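Local coordinates for tetratricopeptide repeat protein (Parabacteroides merdae ATCC 43184, PDB 4R7S) that is of unknown function but, as a tetratricopeptide repeat protein built of stacked helical hairpins, probably serves as a scaffold for binding other proteins or peptides, at residues A[32-35]-A[36-39]; A[48-51]-A[52-56]; A[72-75]-A[76-79]; A[140-143]-A[144-147]. One frame throughout, in Å; residues are numbered along the deposited sequence. Where two conformers were deposited one is given.

Contact 1 (A[32-35]-A[36-39]); sequences RKEP and ANPL. With NO3 (nitrate ion), chain B.
Two hydrogen bonds, one from the backbone and one from the side chain, tie Asn37 to Glu34. In the backbone bond Asn37 N reaches Glu34 O over 3.1 Å, closing a type I beta turn whose corner is made by Pro35 and Ala36. In the other, a bent bond, Asn37 ND2 lies 2.8 Å from Glu34 OE1, approaching from above the carboxylate plane, 40° out of it. The two flat groups are turned only 22° against each other. The second carboxylate oxygen, Glu34 OE2, takes a hydrogen bond from Gly1 N at the chain's start, so both carboxylate oxygens have a partner. Nearer the backbone, Glu34 CB and Asn37 CB pack 3.9 Å apart. Asn37 CG stands anti to its own N (chi1 -159°), which puts the amide beside the carbonyl carbon, where OD1 can accept from Leu39 N at 3.0 Å. The amide thus works in both directions, donating back to Glu34 and accepting from the backbone ahead. With an alanine at Asn37, Leu39 N would probably lose its capping acceptor and Glu34 OE1 its amide donor, leaving the carboxylate freer to turn. Lys33 NZ donates to O1 of a nitrate ion at 3.2 Å, the ion probably coming from the crystallisation liquor. Tyr4 of helix 2-16 touches Glu34, Asn37 and Leu39. The arrangement is a helix-to-helix connection of the tetratricopeptide repeat fold: a type I turn follows helix 20-33 and an asparagine cap precedes the turn into helix 40-52.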
loop_
_atom_site.group_PDB
_atom_site.type_symbol
_atom_site.label_atom_id
_atom_site.label_comp_id
_atom_site.label_asym_id
_atom_site.label_seq_id
_atom_site.Cartn_x
_atom_site.Cartn_y
_atom_site.Cartn_z
ATOM N N ARG A 32 9.067 -30.481 7.331
ATOM C CA ARG A 32 10.174 -31.439 7.340
ATOM C C ARG A 32 9.637 -32.804 7.698
ATOM O O ARG A 32 10.208 -33.811 7.270
ATOM C CB ARG A 32 11.280 -31.037 8.316
ATOM C CG ARG A 32 12.150 -29.882 7.841
ATOM C CD ARG A 32 13.354 -29.679 8.749
ATOM N NE ARG A 32 12.976 -29.252 10.098
ATOM C CZ ARG A 32 12.907 -27.984 10.494
ATOM N NH1 ARG A 32 13.195 -26.997 9.649
ATOM N NH2 ARG A 32 12.565 -27.693 11.742
ATOM N N LYS A 33 8.532 -32.849 8.493
ATOM C CA LYS A 33 7.915 -34.124 8.918
ATOM C C LYS A 33 7.207 -34.794 7.732
ATOM O O LYS A 33 7.402 -35.985 7.532
ATOM C CB LYS A 33 6.961 -33.948 10.123
ATOM C CG LYS A 33 6.325 -35.241 10.654
ATOM C CD LYS A 33 7.291 -36.184 11.383
ATOM C CE LYS A 33 6.592 -37.440 11.871
ATOM N NZ LYS A 33 7.532 -38.413 12.497
ATOM N N GLU A 34 6.438 -34.043 6.935
ATOM C CA GLU A 34 5.744 -34.604 5.766
ATOM C C GLU A 34 6.124 -33.797 4.518
ATOM O O GLU A 34 5.320 -33.000 4.027
ATOM C CB GLU A 34 4.214 -34.650 5.975
ATOM C CG GLU A 34 3.767 -35.436 7.203
ATOM C CD GLU A 34 2.314 -35.866 7.304
ATOM O OE1 GLU A 34 1.587 -35.826 6.285
ATOM O OE2 GLU A 34 1.923 -36.321 8.402
ATOM N N PRO A 35 7.363 -33.986 3.995
ATOM C CA PRO A 35 7.808 -33.195 2.825
ATOM C C PRO A 35 6.938 -33.343 1.571
ATOM O O PRO A 35 6.822 -32.390 0.798
ATOM C CB PRO A 35 9.224 -33.734 2.555
ATOM C CG PRO A 35 9.666 -34.293 3.843
ATOM C CD PRO A 35 8.434 -34.891 4.455
ATOM N N ALA A 36 6.342 -34.527 1.378
ATOM C CA ALA A 36 5.495 -34.832 0.214
ATOM C C ALA A 36 4.005 -34.480 0.416
ATOM O O ALA A 36 3.230 -34.644 -0.532
ATOM C CB ALA A 36 5.629 -36.304 -0.158
ATOM N N ASN A 37 3.604 -33.972 1.608
ATOM C CA ASN A 37 2.187 -33.643 1.840
ATOM C C ASN A 37 1.689 -32.642 0.813
ATOM O O ASN A 37 2.284 -31.573 0.676
ATOM C CB ASN A 37 1.915 -33.130 3.255
ATOM C CG ASN A 37 0.465 -33.276 3.663
ATOM O OD1 ASN A 37 -0.457 -32.871 2.965
ATOM N ND2 ASN A 37 0.225 -33.908 4.793
ATOM N N PRO A 38 0.618 -32.975 0.058
ATOM C CA PRO A 38 0.132 -32.040 -0.976
ATOM C C PRO A 38 -0.544 -30.780 -0.406
ATOM O O PRO A 38 -0.714 -29.805 -1.143
ATOM C CB PRO A 38 -0.837 -32.890 -1.799
ATOM C CG PRO A 38 -1.289 -33.962 -0.871
ATOM C CD PRO A 38 -0.146 -34.240 0.049
ATOM N N LEU A 39 -0.893 -30.773 0.893
ATOM C CA LEU A 39 -1.494 -29.589 1.513
ATOM C C LEU A 39 -0.420 -28.585 1.939
ATOM O O LEU A 39 -0.749 -27.544 2.513
ATOM C CB LEU A 39 -2.376 -29.976 2.727
ATOM C CG LEU A 39 -3.634 -30.783 2.400
ATOM C CD1 LEU A 39 -4.301 -31.327 3.663
ATOM C CD2 LEU A 39 -4.607 -29.984 1.568
HETATM N N NO3 B . 8.554 -39.234 8.999
HETATM O O1 NO3 B . 9.232 -39.450 9.991
HETATM O O2 NO3 B . 7.389 -38.873 9.042
HETATM O O3 NO3 B . 9.104 -39.411 7.805
#

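Contact 2 (A[48-51]-A[52-56]). With EDO (1,2-ethanediol), chain H.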
loop_
_atom_site.group_PDB
_atom_site.type_symbol
_atom_site.label_atom_id
_atom_site.label_comp_id
_atom_site.label_asym_id
_atom_site.label_seq_id
_atom_site.Cartn_x
_atom_site.Cartn_y
_atom_site.Cartn_z
ATOM N N GLY A 48 4.839 -17.621 4.343
ATOM C CA GLY A 48 5.130 -16.410 3.588
ATOM C C GLY A 48 4.625 -15.164 4.290
ATOM O O GLY A 48 5.385 -14.208 4.448
ATOM N N THR A 49 3.355 -15.186 4.758
ATOM C CA THR A 49 2.733 -14.062 5.456
ATOM C C THR A 49 3.401 -13.807 6.816
ATOM O O THR A 49 3.662 -12.640 7.142
ATOM C CB THR A 49 1.233 -14.266 5.589
ATOM O OG1 THR A 49 0.737 -14.805 4.370
ATOM C CG2 THR A 49 0.516 -12.970 5.823
ATOM N N ILE A 50 3.691 -14.885 7.588
ATOM C CA ILE A 50 4.377 -14.833 8.889
ATOM C C ILE A 50 5.789 -14.210 8.709
ATOM O O ILE A 50 6.190 -13.352 9.503
ATOM C CB ILE A 50 4.438 -16.252 9.510
ATOM C CG1 ILE A 50 3.047 -16.685 10.004
ATOM C CG2 ILE A 50 5.486 -16.351 10.622
ATOM C CD1 ILE A 50 2.894 -18.143 10.185
ATOM N N GLN A 51 6.505 -14.633 7.648
ATOM C CA GLN A 51 7.827 -14.139 7.287
ATOM C C GLN A 51 7.768 -12.668 6.874
ATOM O O GLN A 51 8.641 -11.900 7.269
ATOM C CB GLN A 51 8.456 -14.986 6.167
ATOM C CG GLN A 51 8.854 -16.378 6.645
ATOM C CD GLN A 51 9.482 -17.197 5.548
ATOM O OE1 GLN A 51 9.035 -17.199 4.402
ATOM N NE2 GLN A 51 10.534 -17.923 5.879
ATOM N N ARG A 52 6.736 -12.277 6.107
ATOM C CA ARG A 52 6.542 -10.891 5.658
ATOM C C ARG A 52 6.272 -9.967 6.861
ATOM O O ARG A 52 6.836 -8.879 6.922
ATOM C CB ARG A 52 5.386 -10.800 4.642
ATOM C CG ARG A 52 5.304 -9.452 3.931
ATOM C CD ARG A 52 3.970 -9.253 3.238
ATOM N NE ARG A 52 3.986 -8.016 2.458
ATOM C CZ ARG A 52 2.998 -7.586 1.681
ATOM N NH1 ARG A 52 1.882 -8.293 1.561
ATOM N NH2 ARG A 52 3.116 -6.444 1.023
ATOM N N ARG A 53 5.430 -10.415 7.818
ATOM C CA ARG A 53 5.089 -9.658 9.022
ATOM C C ARG A 53 6.295 -9.510 9.982
ATOM O O ARG A 53 6.198 -8.778 10.963
ATOM C CB ARG A 53 3.910 -10.303 9.742
ATOM C CG ARG A 53 2.554 -10.038 9.090
ATOM C CD ARG A 53 1.457 -10.804 9.789
ATOM N NE ARG A 53 1.354 -10.443 11.204
ATOM C CZ ARG A 53 0.748 -11.177 12.132
ATOM N NH1 ARG A 53 0.196 -12.343 11.815
ATOM N NH2 ARG A 53 0.704 -10.759 13.389
ATOM N N GLN A 54 7.420 -10.182 9.680
ATOM C CA GLN A 54 8.673 -10.102 10.426
ATOM C C GLN A 54 9.684 -9.212 9.706
ATOM O O GLN A 54 10.754 -8.914 10.263
ATOM C CB GLN A 54 9.274 -11.490 10.609
ATOM C CG GLN A 54 8.783 -12.213 11.848
ATOM C CD GLN A 54 9.373 -13.601 11.875
ATOM O OE1 GLN A 54 10.465 -13.839 12.416
ATOM N NE2 GLN A 54 8.709 -14.525 11.209
ATOM N N GLY A 55 9.349 -8.824 8.469
ATOM C CA GLY A 55 10.205 -8.016 7.617
ATOM C C GLY A 55 11.171 -8.840 6.795
ATOM O O GLY A 55 11.992 -8.280 6.064
ATOM N N LYS A 56 11.088 -10.187 6.904
ATOM C CA LYS A 56 11.903 -11.147 6.146
ATOM C C LYS A 56 11.274 -11.262 4.732
ATOM O O LYS A 56 10.723 -12.300 4.338
ATOM C CB LYS A 56 11.966 -12.499 6.878
ATOM C CG LYS A 56 12.241 -12.395 8.374
ATOM C CD LYS A 56 13.097 -13.554 8.872
ATOM C CE LYS A 56 12.340 -14.605 9.644
ATOM N NZ LYS A 56 13.103 -15.885 9.759
HETATM C C1 EDO H . -3.140 -13.648 5.071
HETATM O O1 EDO H . -3.016 -12.307 4.583
HETATM C C2 EDO H . -2.611 -14.678 4.027
HETATM O O2 EDO H . -1.788 -15.653 4.665
#
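A Schellman motif ends helix 40-52, with Gly55 at positive phi (88°) and Gln51 O as the acceptor of the turn. Lys56 N comes back to Gln51 O at 3.0 Å in a weak, bent bond, and Gln54 N bonds to the same oxygen. Gly55 N closes the companion bond to Arg52 O at 3.0 Å. Upstream, the regular helical pattern persists: Arg52 N bonds to Gly48 O and Arg53 N to Thr49 O, each at 2.9 Å. The Gln54 side chain folds back alongside Ile50, the two pointing the same way. Its NE2 donates to Ile50 O at 3.3 Å with a nearly straight N-H (164°); the oxygen lies in the amide plane of Gln54, although the donor stands 59° out of the carbonyl plane. NE2 also rests 3.8 Å from Ile50 CG2, and its stronger partner is Glu24 OE1. A leucine in place of Gln54 is likely to leave Ile50 O without this side-chain donor and to deprive Glu24 of one of its mates. Thr49 OG1 shares a 2.7 Å hydrogen bond with the O2 of an ethanediol, probably from the crystallisation liquor, and is also hydrogen-bonded to Thr45 O and Tyr64 OH. Three partners converge on Glu24 of helix 20-33, since Gln51 NE2 and the Lys56 ammonium bind it too. Gln51 OE1 meets Ser63 of helix 57-68, while Arg52 runs to Glu87 and Ser83 of helix 75-87, so the turn sits where helices 20-33, 57-68 and 75-87 gather round the end of helix 40-52.

Contact 3 (A[72-75]-A[76-79]); sequences TKNI and TILE
Asn74 OD1 accepts from Ile77 N at 2.9 Å along an almost straight N-H (170°), and Thr76 N stands close to the same oxygen, at 3.1 Å. The donor Ile77 N is tilted only 19° from the plane of the side-chain carbonyl. Holding CG anti to the backbone N (chi1 -176°) swings the Asn74 amide back over the start of the helix. Its carbon frame is then crossed at about a right angle by Ile77, whose CG1 and CD1 both lie 3.7 Å from Asn74 CG. Two helical bonds follow: Leu78 N to Asn74 O at 3.0 Å and Glu79 N to Ile75 O at 2.8 Å. Asn74 therefore offers both its oxygens to N-H groups of the first turn. Leu78 CD1 lies 3.6 Å from Thr72 O in the loop, while the Leu78 side chain also touches Leu68 of helix 57-68 and Leu101 of helix 91-104. Ile77 rests on Ala67 and Leu68. Asn74 OD1 bonded to Ile77 N makes this an asparagine N-cap, beginning helix 75-87 in a tetratricopeptide repeat array.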
loop_
_atom_site.group_PDB
_atom_site.type_symbol
_atom_site.label_atom_id
_atom_site.label_comp_id
_atom_site.label_asym_id
_atom_site.label_seq_id
_atom_site.Cartn_x
_atom_site.Cartn_y
_atom_site.Cartn_z
ATOM N N THR A 72 -0.860 -22.079 -9.541
ATOM C CA THR A 72 -0.572 -20.841 -10.288
ATOM C C THR A 72 -1.752 -19.835 -10.403
ATOM O O THR A 72 -1.525 -18.665 -10.753
ATOM C CB THR A 72 -0.077 -21.177 -11.699
ATOM O OG1 THR A 72 -1.087 -21.926 -12.372
ATOM C CG2 THR A 72 1.260 -21.925 -11.700
ATOM N N LYS A 73 -2.996 -20.276 -10.140
ATOM C CA LYS A 73 -4.130 -19.358 -10.279
ATOM C C LYS A 73 -4.888 -19.146 -8.933
ATOM O O LYS A 73 -6.054 -18.720 -8.921
ATOM C CB LYS A 73 -5.048 -19.828 -11.424
ATOM C CG LYS A 73 -4.613 -19.233 -12.780
ATOM C CD LYS A 73 -3.514 -19.992 -13.534
ATOM C CE LYS A 73 -2.943 -19.166 -14.667
ATOM N NZ LYS A 73 -2.248 -20.011 -15.683
ATOM N N ASN A 74 -4.178 -19.385 -7.801
ATOM C CA ASN A 74 -4.678 -19.181 -6.441
ATOM C C ASN A 74 -4.670 -17.678 -6.098
ATOM O O ASN A 74 -3.605 -17.084 -5.907
ATOM C CB ASN A 74 -3.847 -19.977 -5.429
ATOM C CG ASN A 74 -4.392 -19.875 -4.029
ATOM O OD1 ASN A 74 -4.289 -18.832 -3.354
ATOM N ND2 ASN A 74 -5.039 -20.943 -3.592
ATOM N N ILE A 75 -5.871 -17.096 -6.008
ATOM C CA ILE A 75 -6.173 -15.690 -5.696
ATOM C C ILE A 75 -5.363 -15.211 -4.485
ATOM O O ILE A 75 -4.685 -14.193 -4.610
ATOM C CB ILE A 75 -7.711 -15.505 -5.486
ATOM C CG1 ILE A 75 -8.413 -15.367 -6.841
ATOM C CG2 ILE A 75 -8.062 -14.294 -4.600
ATOM C CD1 ILE A 75 -9.112 -16.587 -7.303
ATOM N N THR A 76 -5.397 -15.962 -3.346
ATOM C CA THR A 76 -4.695 -15.594 -2.114
ATOM C C THR A 76 -3.200 -15.476 -2.340
ATOM O O THR A 76 -2.658 -14.417 -2.065
ATOM C CB THR A 76 -5.014 -16.550 -0.973
ATOM O OG1 THR A 76 -6.422 -16.524 -0.757
ATOM C CG2 THR A 76 -4.311 -16.162 0.322
ATOM N N ILE A 77 -2.550 -16.512 -2.885
ATOM C CA ILE A 77 -1.109 -16.498 -3.128
ATOM C C ILE A 77 -0.736 -15.345 -4.093
ATOM O O ILE A 77 0.200 -14.610 -3.799
ATOM C CB ILE A 77 -0.583 -17.894 -3.608
ATOM C CG1 ILE A 77 -1.025 -19.007 -2.627
ATOM C CG2 ILE A 77 0.960 -17.884 -3.745
ATOM C CD1 ILE A 77 -0.838 -20.502 -3.166
ATOM N N LEU A 78 -1.498 -15.149 -5.182
ATOM C CA LEU A 78 -1.221 -14.108 -6.169
ATOM C C LEU A 78 -1.379 -12.728 -5.579
ATOM O O LEU A 78 -0.520 -11.876 -5.791
ATOM C CB LEU A 78 -2.116 -14.267 -7.417
ATOM C CG LEU A 78 -1.772 -15.452 -8.327
ATOM C CD1 LEU A 78 -2.884 -15.699 -9.307
ATOM C CD2 LEU A 78 -0.436 -15.243 -9.049
ATOM N N GLU A 79 -2.444 -12.521 -4.803
ATOM C CA GLU A 79 -2.732 -11.252 -4.136
ATOM C C GLU A 79 -1.648 -10.929 -3.094
ATOM O O GLU A 79 -1.221 -9.786 -3.016
ATOM C CB GLU A 79 -4.128 -11.308 -3.491
ATOM C CG GLU A 79 -4.534 -10.056 -2.738
ATOM C CD GLU A 79 -5.771 -10.205 -1.877
ATOM O OE1 GLU A 79 -6.813 -10.659 -2.402
ATOM O OE2 GLU A 79 -5.712 -9.818 -0.688
#

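Contact 4 (A[140-143]-A[144-147]); sequences EKSV and RARL
This local contact is a serine N-cap at the start of helix 143-156, where the loop after helix 125-138 turns into the next helix of the tetratricopeptide repeat array. Ser142 OG accepts from Ala145 N at 3.2 Å, with an N-H angle of 147°. The hydroxyl oxygen is placed by a first torsion that sets it anti to the serine's own N (chi1 -179°), beside the carbonyl carbon and back over the first turn. There it also touches the methyl of its partner, Ala145 CB, at 3.3 Å. Ile135 of helix 125-138 covers both residues, so the cap is buried against the preceding helix. In the first regular helical bond, Leu147 N reaches Val143 O at 3.0 Å, and Leu147 packs on Phe166 and Leu169 of helix 159-172. Arg144 extends past the cap to a salt bridge with Glu110, and water 2, hydrogen-bonded to Ser142 OG at 2.7 Å, has only a weak, long bond to Arg144 NE. Water 1 joins the loop to the helix more firmly. It lies in plane at the edge of the Arg146 guanidinium, taking the N-H of Arg146 NE at 2.7 Å, and gives its two protons to backbone carbonyls, Glu140 O at 2.6 Å and Ser142 O at 2.8 Å.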
loop_
_atom_site.group_PDB
_atom_site.type_symbol
_atom_site.label_atom_id
_atom_site.label_comp_id
_atom_site.label_asym_id
_atom_site.label_seq_id
_atom_site.Cartn_x
_atom_site.Cartn_y
_atom_site.Cartn_z
ATOM N N GLU A 140 -20.942 -0.021 -7.124
ATOM C CA GLU A 140 -21.280 1.391 -7.330
ATOM C C GLU A 140 -20.911 2.226 -6.106
ATOM O O GLU A 140 -20.500 3.379 -6.247
ATOM C CB GLU A 140 -22.792 1.521 -7.633
ATOM C CG GLU A 140 -23.274 2.934 -7.945
ATOM C CD GLU A 140 -24.759 3.102 -8.211
ATOM O OE1 GLU A 140 -25.362 2.203 -8.842
ATOM O OE2 GLU A 140 -25.298 4.177 -7.866
ATOM N N LYS A 141 -21.026 1.618 -4.917
ATOM C CA LYS A 141 -20.813 2.261 -3.626
ATOM C C LYS A 141 -19.334 2.464 -3.281
ATOM O O LYS A 141 -19.063 3.215 -2.348
ATOM C CB LYS A 141 -21.513 1.438 -2.525
ATOM N N SER A 142 -18.381 1.850 -4.034
ATOM C CA SER A 142 -16.931 1.935 -3.751
ATOM C C SER A 142 -16.387 3.363 -3.669
ATOM O O SER A 142 -16.429 4.124 -4.641
ATOM C CB SER A 142 -16.115 1.153 -4.778
ATOM O OG SER A 142 -14.729 1.228 -4.485
ATOM N N VAL A 143 -15.825 3.688 -2.518
ATOM C CA VAL A 143 -15.219 4.982 -2.236
ATOM C C VAL A 143 -13.797 5.002 -2.792
ATOM O O VAL A 143 -13.395 5.994 -3.428
ATOM C CB VAL A 143 -15.237 5.225 -0.704
ATOM C CG1 VAL A 143 -14.303 6.354 -0.287
ATOM C CG2 VAL A 143 -16.660 5.453 -0.197
ATOM N N ARG A 144 -13.022 3.920 -2.541
ATOM C CA ARG A 144 -11.624 3.874 -2.976
ATOM C C ARG A 144 -11.491 3.883 -4.499
ATOM O O ARG A 144 -10.469 4.365 -4.990
ATOM C CB ARG A 144 -10.820 2.717 -2.345
ATOM C CG ARG A 144 -11.260 1.322 -2.712
ATOM C CD ARG A 144 -10.467 0.293 -1.940
ATOM N NE ARG A 144 -10.777 -1.034 -2.458
ATOM C CZ ARG A 144 -10.073 -2.131 -2.211
ATOM N NH1 ARG A 144 -9.013 -2.084 -1.408
ATOM N NH2 ARG A 144 -10.424 -3.288 -2.759
ATOM N N ALA A 145 -12.520 3.439 -5.241
ATOM C CA ALA A 145 -12.486 3.490 -6.700
ATOM C C ALA A 145 -12.514 4.961 -7.171
ATOM O O ALA A 145 -11.735 5.350 -8.044
ATOM C CB ALA A 145 -13.648 2.719 -7.275
ATOM N N ARG A 146 -13.347 5.785 -6.508
ATOM C CA ARG A 146 -13.502 7.217 -6.766
ATOM C C ARG A 146 -12.209 7.934 -6.394
ATOM O O ARG A 146 -11.763 8.791 -7.144
ATOM C CB ARG A 146 -14.733 7.796 -6.020
ATOM C CG ARG A 146 -16.069 7.243 -6.555
ATOM C CD ARG A 146 -17.303 7.987 -6.047
ATOM N NE ARG A 146 -18.531 7.355 -6.534
ATOM C CZ ARG A 146 -19.144 7.631 -7.686
ATOM N NH1 ARG A 146 -18.678 8.584 -8.487
ATOM N NH2 ARG A 146 -20.232 6.964 -8.039
ATOM N N LEU A 147 -11.558 7.514 -5.303
ATOM C CA LEU A 147 -10.273 8.065 -4.874
ATOM C C LEU A 147 -9.182 7.731 -5.878
ATOM O O LEU A 147 -8.354 8.574 -6.186
ATOM C CB LEU A 147 -9.919 7.500 -3.506
ATOM C CG LEU A 147 -8.814 8.194 -2.738
ATOM C CD1 LEU A 147 -9.234 9.593 -2.310
ATOM C CD2 LEU A 147 -8.480 7.393 -1.510
HETATM O O HOH W 1 -19.023 5.113 -5.027
HETATM O O HOH W 2 -14.135 -0.730 -2.649
#

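In the fold
All four contacts are helix-end structures of the repeat array, and none touches another. Contact 1 is the most peripheral, a surface turn whose centre lies about 33 Å from the chain's centre; the other three are partly buried. Contacts 1 and 2 share helix 40-52, one just ahead of its start and the other at its finish, with centres about 21 Å apart. Contacts 3 and 4 both begin helices, the first with an asparagine amide and the second with a serine hydroxyl, the latter supplemented by water. Contact 1 shares the asparagine chemistry of contact 3, but with a carboxylate as a further partner. Contact 2 alone ends in a glycine turn, and carboxylates of other helices satisfy several of its polar ends.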